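Local coordinates for hemolysin BL lytic component L1 (Bacillus cereus, PDB 7NMQ), which serves as a lytic component of the haemolysin BL enterotoxin, an alpha-helical pore-forming toxin, and probably acts on membranes together with its partner components, at residues 42-47 with 164-169; 57-62 with 147-152; 116-121 with 316-321; 185-190 with 260-265. All blocks are in the same frame, centred on the assembly; numbering follows the deposited sequence. Where two conformers were deposited one is given.

Interaction 1: residues 42-47 with 164-169; sequences IDLGSE and AILAGQ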
# COMPACT_ATOMS: atom_id res chain seq x y z
N ILE A 42 36.47 7.03 -11.93
CA ILE A 42 37.02 6.24 -10.82
C ILE A 42 37.44 4.92 -11.44
O ILE A 42 36.63 4.32 -12.18
CB ILE A 42 36.00 6.10 -9.69
CG1 ILE A 42 35.77 7.50 -9.11
CG2 ILE A 42 36.44 5.08 -8.64
CD1 ILE A 42 34.67 7.57 -8.14
N ASP A 43 38.71 4.56 -11.25
CA ASP A 43 39.24 3.31 -11.83
C ASP A 43 38.71 2.15 -10.98
O ASP A 43 39.14 1.99 -9.85
CB ASP A 43 40.76 3.26 -11.94
CG ASP A 43 41.28 1.99 -12.62
OD1 ASP A 43 40.45 1.20 -13.18
OD2 ASP A 43 42.51 1.83 -12.64
N LEU A 44 37.83 1.36 -11.56
CA LEU A 44 37.21 0.21 -10.86
C LEU A 44 37.78 -1.09 -11.40
O LEU A 44 37.35 -2.17 -10.88
CB LEU A 44 35.70 0.24 -11.10
CG LEU A 44 34.97 1.51 -10.72
CD1 LEU A 44 33.53 1.43 -11.17
CD2 LEU A 44 35.07 1.73 -9.22
N GLY A 45 38.69 -1.00 -12.37
CA GLY A 45 39.13 -2.19 -13.11
C GLY A 45 38.02 -2.75 -13.98
O GLY A 45 36.88 -2.23 -13.97
N SER A 46 38.31 -3.78 -14.74
CA SER A 46 37.33 -4.34 -15.68
C SER A 46 36.19 -4.95 -14.86
O SER A 46 35.04 -4.88 -15.32
CB SER A 46 37.97 -5.32 -16.59
OG SER A 46 38.73 -4.63 -17.57
N GLU A 47 36.52 -5.56 -13.73
CA GLU A 47 35.50 -6.26 -12.89
C GLU A 47 34.48 -5.22 -12.44
O GLU A 47 33.26 -5.37 -12.67
CB GLU A 47 36.10 -6.95 -11.67
CG GLU A 47 35.06 -7.56 -10.75
CD GLU A 47 34.21 -8.67 -11.34
OE1 GLU A 47 34.66 -9.29 -12.34
OE2 GLU A 47 33.12 -8.94 -10.75
N ALA A 164 32.52 -3.91 -2.49
CA ALA A 164 33.82 -4.44 -2.02
C ALA A 164 34.97 -3.81 -2.82
O ALA A 164 36.05 -3.61 -2.27
CB ALA A 164 33.83 -5.94 -2.18
N ILE A 165 34.75 -3.48 -4.08
CA ILE A 165 35.80 -2.80 -4.87
C ILE A 165 36.00 -1.41 -4.26
O ILE A 165 37.15 -1.00 -3.99
CB ILE A 165 35.45 -2.74 -6.35
CG1 ILE A 165 35.43 -4.15 -6.92
CG2 ILE A 165 36.38 -1.83 -7.12
CD1 ILE A 165 34.88 -4.22 -8.29
N LEU A 166 34.94 -0.69 -4.00
CA LEU A 166 35.09 0.64 -3.42
C LEU A 166 35.70 0.55 -2.01
O LEU A 166 36.56 1.40 -1.67
CB LEU A 166 33.73 1.33 -3.42
CG LEU A 166 33.12 1.59 -4.79
CD1 LEU A 166 31.73 2.18 -4.63
CD2 LEU A 166 34.00 2.50 -5.63
N ALA A 167 35.32 -0.43 -1.19
CA ALA A 167 35.87 -0.61 0.16
C ALA A 167 37.35 -1.00 0.08
O ALA A 167 38.10 -0.71 1.00
CB ALA A 167 35.08 -1.68 0.89
N GLY A 168 37.77 -1.61 -1.03
CA GLY A 168 39.19 -1.89 -1.24
C GLY A 168 39.96 -0.59 -1.42
O GLY A 168 41.12 -0.51 -1.02
N GLN A 169 39.32 0.42 -1.94
CA GLN A 169 39.94 1.76 -2.14
C GLN A 169 39.85 2.65 -0.90
O GLN A 169 40.71 3.54 -0.78
CB GLN A 169 39.28 2.50 -3.30
CG GLN A 169 39.38 1.75 -4.61
CD GLN A 169 38.78 2.49 -5.77
OE1 GLN A 169 38.29 3.61 -5.65
NE2 GLN A 169 38.87 1.87 -6.93
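L44, in the turn that leads into helix 45-103, faces I165 in helix 161-169, near its C-terminal end, their CA atoms 6.9 Å apart. D43 OD1 accepts from G45 N at 2.9 Å, a capping bond at the turn that leads into the helix. G45 N comes from above the carboxylate plane.

Methyl groups carry most of the packing. L44 CD2 meets L166 CD2 at 3.8 Å, the two leucine side chains set obliquely. With CG1 of I165 at chi1 -66°, CG2 stands anti to the backbone N and lies 3.9 Å from L44 O. The other branch of I165 ends in CD1, which reaches E47 CG at 4.2 Å. E47 crosses I165 at about a right angle.

The polar link is Q169. Its side chain is extended beyond CG and sends the amide across to the turn. NE2 gives a weak hydrogen bond to D43 O, 2.9 Å long but bent to 129° at the hydrogen. The amide oxygen OE1 rests 3.8 Å from I42 CG2.

The contact lies at the protein surface near one end of the helical bundle. I165 also touches L51 and L44 touches L52 on helix 45-103. L166 packs on I173 of helix 173-200 and on V280 of helix 275-325, and I42 touches R275 of the same helix.

Interaction 2: residues 57-62 with 147-152; sequences LNQELS and TDFKNN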
# COMPACT_ATOMS: atom_id res chain seq x y z
N LEU A 57 21.90 -1.09 -15.68
CA LEU A 57 20.76 -1.83 -16.25
C LEU A 57 19.76 -2.15 -15.13
O LEU A 57 18.55 -2.06 -15.37
CB LEU A 57 21.25 -3.13 -16.89
CG LEU A 57 22.15 -2.94 -18.09
CD1 LEU A 57 22.60 -4.30 -18.65
CD2 LEU A 57 21.53 -2.11 -19.16
N ASN A 58 20.23 -2.52 -13.97
CA ASN A 58 19.33 -2.82 -12.83
C ASN A 58 18.56 -1.56 -12.46
O ASN A 58 17.35 -1.65 -12.14
CB ASN A 58 20.06 -3.28 -11.60
CG ASN A 58 20.82 -4.58 -11.78
OD1 ASN A 58 20.54 -5.45 -12.63
ND2 ASN A 58 21.77 -4.74 -10.91
N GLN A 59 19.18 -0.39 -12.49
CA GLN A 59 18.52 0.86 -12.06
C GLN A 59 17.47 1.21 -13.10
O GLN A 59 16.38 1.68 -12.73
CB GLN A 59 19.52 2.00 -11.84
CG GLN A 59 20.45 1.74 -10.69
CD GLN A 59 21.38 2.90 -10.39
OE1 GLN A 59 22.37 3.11 -11.08
NE2 GLN A 59 21.01 3.66 -9.41
N GLU A 60 17.76 1.03 -14.38
CA GLU A 60 16.75 1.31 -15.43
C GLU A 60 15.55 0.38 -15.22
O GLU A 60 14.40 0.83 -15.35
CB GLU A 60 17.39 1.16 -16.81
CG GLU A 60 18.38 2.28 -17.11
CD GLU A 60 19.57 1.88 -17.95
OE1 GLU A 60 19.48 0.92 -18.75
OE2 GLU A 60 20.58 2.55 -17.78
N LEU A 61 15.78 -0.89 -14.88
CA LEU A 61 14.62 -1.78 -14.66
C LEU A 61 13.90 -1.41 -13.36
O LEU A 61 12.67 -1.52 -13.33
CB LEU A 61 15.11 -3.22 -14.61
CG LEU A 61 14.00 -4.27 -14.56
CD1 LEU A 61 13.07 -4.16 -15.75
CD2 LEU A 61 14.66 -5.63 -14.53
N SER A 62 14.59 -0.91 -12.35
CA SER A 62 13.93 -0.48 -11.11
C SER A 62 12.92 0.61 -11.50
O SER A 62 11.82 0.67 -10.91
CB SER A 62 14.88 0.06 -10.08
OG SER A 62 15.88 -0.87 -9.73
N THR A 147 17.24 -8.84 -6.14
CA THR A 147 18.35 -9.78 -5.90
C THR A 147 19.49 -9.49 -6.90
O THR A 147 20.64 -9.59 -6.52
CB THR A 147 17.93 -11.24 -5.95
OG1 THR A 147 17.27 -11.50 -7.17
CG2 THR A 147 16.93 -11.52 -4.86
N ASP A 148 19.16 -9.17 -8.15
CA ASP A 148 20.18 -8.81 -9.18
C ASP A 148 20.98 -7.61 -8.68
O ASP A 148 22.24 -7.63 -8.70
CB ASP A 148 19.53 -8.35 -10.47
CG ASP A 148 18.92 -9.43 -11.33
OD1 ASP A 148 19.30 -10.59 -11.15
OD2 ASP A 148 18.15 -9.07 -12.25
N PHE A 149 20.28 -6.59 -8.22
CA PHE A 149 20.90 -5.36 -7.72
C PHE A 149 21.74 -5.65 -6.49
O PHE A 149 22.94 -5.27 -6.44
CB PHE A 149 19.83 -4.32 -7.48
CG PHE A 149 20.36 -2.96 -7.12
CD1 PHE A 149 20.78 -2.11 -8.11
CD2 PHE A 149 20.48 -2.58 -5.81
CE1 PHE A 149 21.26 -0.85 -7.79
CE2 PHE A 149 20.97 -1.33 -5.49
CZ PHE A 149 21.30 -0.46 -6.49
N LYS A 150 21.19 -6.37 -5.51
CA LYS A 150 21.93 -6.70 -4.28
C LYS A 150 23.20 -7.43 -4.67
O LYS A 150 24.25 -7.15 -4.10
CB LYS A 150 21.09 -7.58 -3.36
CG LYS A 150 21.80 -8.10 -2.13
CD LYS A 150 20.84 -8.74 -1.10
CE LYS A 150 21.57 -9.61 -0.11
NZ LYS A 150 22.46 -8.79 0.75
N ASN A 151 23.14 -8.40 -5.57
CA ASN A 151 24.34 -9.18 -5.96
C ASN A 151 25.37 -8.26 -6.64
O ASN A 151 26.57 -8.40 -6.35
CB ASN A 151 23.94 -10.37 -6.81
CG ASN A 151 25.15 -11.21 -7.15
OD1 ASN A 151 25.80 -11.70 -6.26
ND2 ASN A 151 25.50 -11.25 -8.42
N ASN A 152 24.96 -7.32 -7.46
CA ASN A 152 25.92 -6.46 -8.18
C ASN A 152 26.50 -5.47 -7.18
O ASN A 152 27.70 -5.12 -7.31
CB ASN A 152 25.27 -5.76 -9.35
CG ASN A 152 25.00 -6.65 -10.54
OD1 ASN A 152 23.96 -6.55 -11.20
ND2 ASN A 152 25.95 -7.48 -10.86
O HOH W 1 22.46 -7.97 -13.31
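N58 reaches across from helix 57-62 and bonds N152 of helix 147-152. Its ND2 donates to N152 OD1 at 2.9 Å, with an angle of 151° at the hydrogen. The donor lies in the carbonyl plane of N152, on a lone pair. The two amides are nearly coplanar. N58 CG stands anti to its own carbonyl carbon (chi1 -62°), which carries the amide over the backbone of F149, and ND2 comes within 3.4 Å of F149 CA. On the other branch, N58 OD1 lies 3.8 Å from D148 CB.

F149 has CG anti to the backbone N (chi1 -173°), which sets the edge of its ring against N58. N58 CB sits at that edge, in plane, 3.8 Å from CD1. Q59 CG approaches CE1 obliquely at 4.0 Å. The amide oxygen of Q59 turns elsewhere and accepts from V37 N. The ring also touches L283, A286 and L290 of helix 275-325.

The two segments run roughly antiparallel, their axes 9.9 Å apart at closest. Their contact is mixed in character. A water lies 3.2 Å from N58 OD1 and 3.0 Å from N152 OD1, close to both oxygens. The buried N58 amide has one N-H satisfied by N152 OD1 on the facing helix.

Interaction 3: residues 116-121 with 316-321; sequences DLITTI and ANYTDL. With EDO (1,2-ethanediol), chain F.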
# COMPACT_ATOMS: atom_id res chain seq x y z
N ASP A 116 -29.31 -11.22 -7.51
CA ASP A 116 -28.54 -10.21 -8.29
C ASP A 116 -27.37 -9.71 -7.44
O ASP A 116 -26.27 -9.49 -7.97
CB ASP A 116 -29.37 -9.00 -8.67
CG ASP A 116 -30.38 -9.27 -9.76
OD1 ASP A 116 -30.37 -10.41 -10.33
OD2 ASP A 116 -31.16 -8.33 -10.04
N LEU A 117 -27.60 -9.49 -6.15
CA LEU A 117 -26.52 -9.00 -5.27
C LEU A 117 -25.47 -10.10 -5.13
O LEU A 117 -24.26 -9.76 -5.15
CB LEU A 117 -27.11 -8.57 -3.92
CG LEU A 117 -27.97 -7.32 -4.02
CD1 LEU A 117 -28.73 -7.08 -2.73
CD2 LEU A 117 -27.16 -6.09 -4.37
N ILE A 118 -25.86 -11.37 -5.02
CA ILE A 118 -24.89 -12.49 -4.97
C ILE A 118 -24.06 -12.50 -6.25
O ILE A 118 -22.84 -12.78 -6.17
CB ILE A 118 -25.60 -13.83 -4.74
CG1 ILE A 118 -26.21 -13.87 -3.34
CG2 ILE A 118 -24.62 -14.97 -4.95
CD1 ILE A 118 -27.19 -14.99 -3.13
N THR A 119 -24.69 -12.27 -7.39
CA THR A 119 -23.96 -12.27 -8.67
C THR A 119 -22.82 -11.24 -8.57
O THR A 119 -21.66 -11.55 -8.94
CB THR A 119 -24.92 -12.02 -9.83
OG1 THR A 119 -25.83 -13.11 -9.91
CG2 THR A 119 -24.20 -11.81 -11.14
N THR A 120 -23.09 -10.04 -8.10
CA THR A 120 -22.08 -8.97 -7.95
C THR A 120 -21.01 -9.39 -6.96
O THR A 120 -19.81 -9.21 -7.24
CB THR A 120 -22.72 -7.68 -7.47
OG1 THR A 120 -23.72 -7.39 -8.47
CG2 THR A 120 -21.71 -6.55 -7.32
N ILE A 121 -21.42 -9.95 -5.82
CA ILE A 121 -20.44 -10.40 -4.80
C ILE A 121 -19.49 -11.39 -5.46
O ILE A 121 -18.24 -11.32 -5.24
CB ILE A 121 -21.16 -10.98 -3.58
CG1 ILE A 121 -21.89 -9.90 -2.81
CG2 ILE A 121 -20.17 -11.77 -2.73
CD1 ILE A 121 -22.98 -10.42 -1.87
N ALA A 316 -21.66 -16.27 1.05
CA ALA A 316 -22.26 -17.36 1.86
C ALA A 316 -23.43 -16.85 2.71
O ALA A 316 -24.46 -17.52 2.79
CB ALA A 316 -21.24 -18.00 2.75
N ASN A 317 -23.29 -15.68 3.29
CA ASN A 317 -24.34 -15.10 4.15
C ASN A 317 -25.58 -14.78 3.30
O ASN A 317 -26.71 -15.08 3.69
CB ASN A 317 -23.81 -13.87 4.87
CG ASN A 317 -22.82 -14.20 5.97
OD1 ASN A 317 -22.82 -15.29 6.51
ND2 ASN A 317 -22.01 -13.24 6.36
N TYR A 318 -25.40 -14.18 2.13
CA TYR A 318 -26.55 -13.86 1.25
C TYR A 318 -27.15 -15.15 0.71
O TYR A 318 -28.37 -15.20 0.52
CB TYR A 318 -26.10 -12.98 0.09
CG TYR A 318 -25.98 -11.50 0.37
CD1 TYR A 318 -25.03 -11.00 1.25
CD2 TYR A 318 -26.83 -10.61 -0.23
CE1 TYR A 318 -24.90 -9.63 1.50
CE2 TYR A 318 -26.76 -9.26 0.05
CZ TYR A 318 -25.78 -8.76 0.90
OH TYR A 318 -25.76 -7.41 1.15
N THR A 319 -26.34 -16.15 0.39
CA THR A 319 -26.87 -17.43 -0.15
C THR A 319 -27.68 -18.15 0.92
O THR A 319 -28.68 -18.72 0.57
CB THR A 319 -25.73 -18.29 -0.68
OG1 THR A 319 -25.04 -17.55 -1.71
CG2 THR A 319 -26.22 -19.59 -1.26
N ASP A 320 -27.31 -18.03 2.18
CA ASP A 320 -28.11 -18.58 3.30
C ASP A 320 -29.50 -17.91 3.29
O ASP A 320 -30.52 -18.62 3.39
CB ASP A 320 -27.42 -18.36 4.63
CG ASP A 320 -28.09 -19.07 5.76
OD1 ASP A 320 -28.27 -20.30 5.67
OD2 ASP A 320 -28.49 -18.36 6.69
N LEU A 321 -29.58 -16.59 3.15
CA LEU A 321 -30.89 -15.91 3.06
C LEU A 321 -31.63 -16.44 1.84
O LEU A 321 -32.83 -16.82 1.94
CB LEU A 321 -30.68 -14.40 2.97
CG LEU A 321 -31.97 -13.58 2.78
CD1 LEU A 321 -33.05 -13.94 3.81
CD2 LEU A 321 -31.66 -12.08 2.79
C1 EDO F . -25.07 -17.41 -8.19
O1 EDO F . -25.83 -17.42 -6.98
C2 EDO F . -25.10 -16.09 -8.87
O2 EDO F . -26.18 -15.27 -8.47
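The Y318 ring, set on helix 316-321 toward helix 116-121, has I121 CD1 over one face and L117 CD1 at an edge. The I121 methyl makes a CH-pi contact. It lies 3.9 Å from the centroid of the Y318 ring and 14° off the normal, slightly offset toward the rim. The two side chains cross at about a right angle. At the edge, L117 CD1 is 4.0 Å from Y318 CE2 and close to the ring plane. L117 CB lies equally near the same carbon.

I118 fits beside the base of the tyrosine. Its CG1 comes within 3.5 Å of Y318 CB, and the two side chains slide past each other in opposite directions. With CG1 anti to the carbonyl carbon (chi1 -68°), the longer branch of I118 is directed at the facing helix. Its CD1 ends 3.6 Å from T319 OG1, a hydroxyl bonded to G315 O in its own helix.

On the flank, T119 OG1 and O2 of a bound 1,2-ethanediol share a hydrogen bond of 2.6 Å. The diol probably came from the crystallisation liquor. N115 OD1 also bonds the diol, whose O1 lies 3.4 Å from I118 CG2.

The two segments run roughly antiparallel, with an axis angle of 160°. The Y318 hydroxyl is hydrogen-bonded to L5 O, which ties the N-terminal loop to this pair of helices. F91 of helix 45-103 and W347 of helix 330-357 also touch Y318. Y87 of helix 45-103 packs on L117, and W311 and M314 of helix 275-325 pack on I121.

Interaction 4: residues 185-190 with 260-265; sequences STQKKH and NEISNK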
# COMPACT_ATOMS: atom_id res chain seq x y z
N SER A 185 16.48 1.19 8.22
CA SER A 185 15.60 0.24 8.95
C SER A 185 14.92 0.97 10.13
O SER A 185 13.73 0.75 10.39
CB SER A 185 16.34 -1.01 9.36
OG SER A 185 17.49 -0.71 10.12
N THR A 186 15.62 1.90 10.78
CA THR A 186 15.02 2.74 11.84
C THR A 186 13.92 3.58 11.21
O THR A 186 12.84 3.71 11.80
CB THR A 186 16.08 3.56 12.57
OG1 THR A 186 17.02 2.63 13.11
CG2 THR A 186 15.53 4.44 13.65
N GLN A 187 14.20 4.18 10.07
CA GLN A 187 13.25 5.11 9.44
C GLN A 187 11.99 4.35 9.05
O GLN A 187 10.85 4.88 9.21
CB GLN A 187 13.91 5.70 8.20
CG GLN A 187 13.10 6.81 7.60
CD GLN A 187 13.76 7.47 6.42
OE1 GLN A 187 13.73 8.70 6.24
NE2 GLN A 187 14.35 6.64 5.59
N LYS A 188 12.13 3.15 8.49
CA LYS A 188 10.95 2.38 8.05
C LYS A 188 10.10 2.06 9.27
O LYS A 188 8.87 2.11 9.12
CB LYS A 188 11.42 1.09 7.37
CG LYS A 188 10.29 0.25 6.81
CD LYS A 188 10.69 -0.92 5.99
CE LYS A 188 9.51 -1.56 5.30
NZ LYS A 188 8.45 -0.60 4.89
N LYS A 189 10.72 1.68 10.38
CA LYS A 189 9.99 1.41 11.63
C LYS A 189 9.22 2.66 12.07
O LYS A 189 8.06 2.55 12.50
CB LYS A 189 10.91 0.93 12.75
CG LYS A 189 10.19 0.40 13.98
CD LYS A 189 9.08 -0.61 13.70
CE LYS A 189 8.65 -1.39 14.91
NZ LYS A 189 7.84 -0.58 15.84
N HIS A 190 9.81 3.84 12.02
CA HIS A 190 9.10 5.08 12.39
C HIS A 190 7.86 5.24 11.51
O HIS A 190 6.78 5.58 12.03
CB HIS A 190 9.97 6.33 12.29
CG HIS A 190 10.99 6.44 13.37
ND1 HIS A 190 10.66 6.52 14.72
CD2 HIS A 190 12.35 6.57 13.30
CE1 HIS A 190 11.79 6.66 15.42
NE2 HIS A 190 12.85 6.67 14.55
N ASN A 260 11.61 12.23 9.35
CA ASN A 260 12.15 13.39 8.61
C ASN A 260 13.59 13.68 9.04
O ASN A 260 14.40 14.07 8.17
CB ASN A 260 11.29 14.64 8.82
CG ASN A 260 10.04 14.64 7.97
OD1 ASN A 260 9.93 13.95 6.96
ND2 ASN A 260 9.06 15.41 8.41
N GLU A 261 13.88 13.47 10.32
CA GLU A 261 15.22 13.65 10.94
C GLU A 261 16.22 12.75 10.20
O GLU A 261 17.34 13.22 9.87
CB GLU A 261 15.17 13.35 12.44
CG GLU A 261 16.51 13.46 13.15
CD GLU A 261 16.53 13.08 14.64
OE1 GLU A 261 15.50 12.57 15.18
OE2 GLU A 261 17.62 13.28 15.27
N ILE A 262 15.82 11.52 9.90
CA ILE A 262 16.68 10.52 9.22
C ILE A 262 16.86 10.95 7.76
O ILE A 262 17.97 10.84 7.23
CB ILE A 262 16.17 9.09 9.40
CG1 ILE A 262 16.37 8.70 10.86
CG2 ILE A 262 16.86 8.13 8.44
CD1 ILE A 262 15.66 7.43 11.29
N SER A 263 15.80 11.41 7.10
CA SER A 263 15.94 11.93 5.71
C SER A 263 16.98 13.05 5.71
O SER A 263 17.82 13.08 4.81
CB SER A 263 14.63 12.40 5.18
OG SER A 263 13.79 11.27 5.07
N ASN A 264 16.93 13.94 6.69
CA ASN A 264 17.91 15.05 6.78
C ASN A 264 19.31 14.47 6.96
O ASN A 264 20.23 14.89 6.24
CB ASN A 264 17.51 15.98 7.92
CG ASN A 264 18.37 17.20 7.94
OD1 ASN A 264 19.51 17.15 8.40
ND2 ASN A 264 17.79 18.27 7.45
N LYS A 265 19.45 13.50 7.83
CA LYS A 265 20.76 12.89 8.11
C LYS A 265 21.33 12.23 6.85
O LYS A 265 22.56 12.33 6.59
CB LYS A 265 20.69 11.92 9.28
CG LYS A 265 22.00 11.18 9.60
CD LYS A 265 23.10 12.02 10.14
CE LYS A 265 24.29 11.17 10.55
NZ LYS A 265 25.47 12.00 10.80
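I262 is the apolar centre of the contact between helices 185-190 and 260-265, and its two branches meet different partners. CD1 lies 3.8 Å from T186 CG2, the two side chains crossing at about a right angle. The same methyl is 3.8 Å from Q187 N, so it is seated against the backbone. It also meets the imidazole of H190 at the ring edge, close to the ring plane, 4.0 Å from CD2. The other branch, CG2, packs along Q187; a chi1 of -69°, measured to CG1, leaves it anti to the backbone N. It lies 3.8 Å from Q187 CB. Q187 is extended beyond CG and passes I262 in the opposite direction. The Q187 chain lies alongside CG2 of I262.

Polar groups lie round this apolar patch. The end of Q187 comes to S263, with OE1 2.8 Å from OG as modelled. The orientation of the Q187 amide is doubtful, and which of its ends faces S263 is left open. The S263 hydroxyl is hydrogen-bonded to P228 O. H190 ND1 is hydrogen-bonded to H255 ND1, one turn or more before this part of helix 247-272, and the two rings meet with their planes at about 45°. T186 OG1 is bonded to Q182 NE2 in its own helix.

The two segments run roughly antiparallel, their axes 9.7 Å apart at closest, with an angle of 154°. L183 of helix 173-200 touches I262 as well. Strand 225-230 borders helix 260-265: A229 touches N260, T227 touches S263, and N260 OD1 accepts from V230 N.

Overall arrangement
The four contacts are spread along an elongated, mostly helical chain. Interactions 1 and 2 lie at the same side of its centre, 18 Å apart between centres, and both use helix 45-103. Interaction 2 is nested in the loop closed by interaction 1. Interaction 3 lies on the opposite side, 64 Å from interaction 1 between centres. It shares helix 107-154 with interaction 2, and their segments alternate along the chain. Interaction 4 opens after interactions 1 and 2 have closed, and sits inside the loop of interaction 3. It joins helix 173-200, which runs into the predicted transmembrane region, to helix 247-272, which leads out of it. Long helices thus connect distant ends of one bundle.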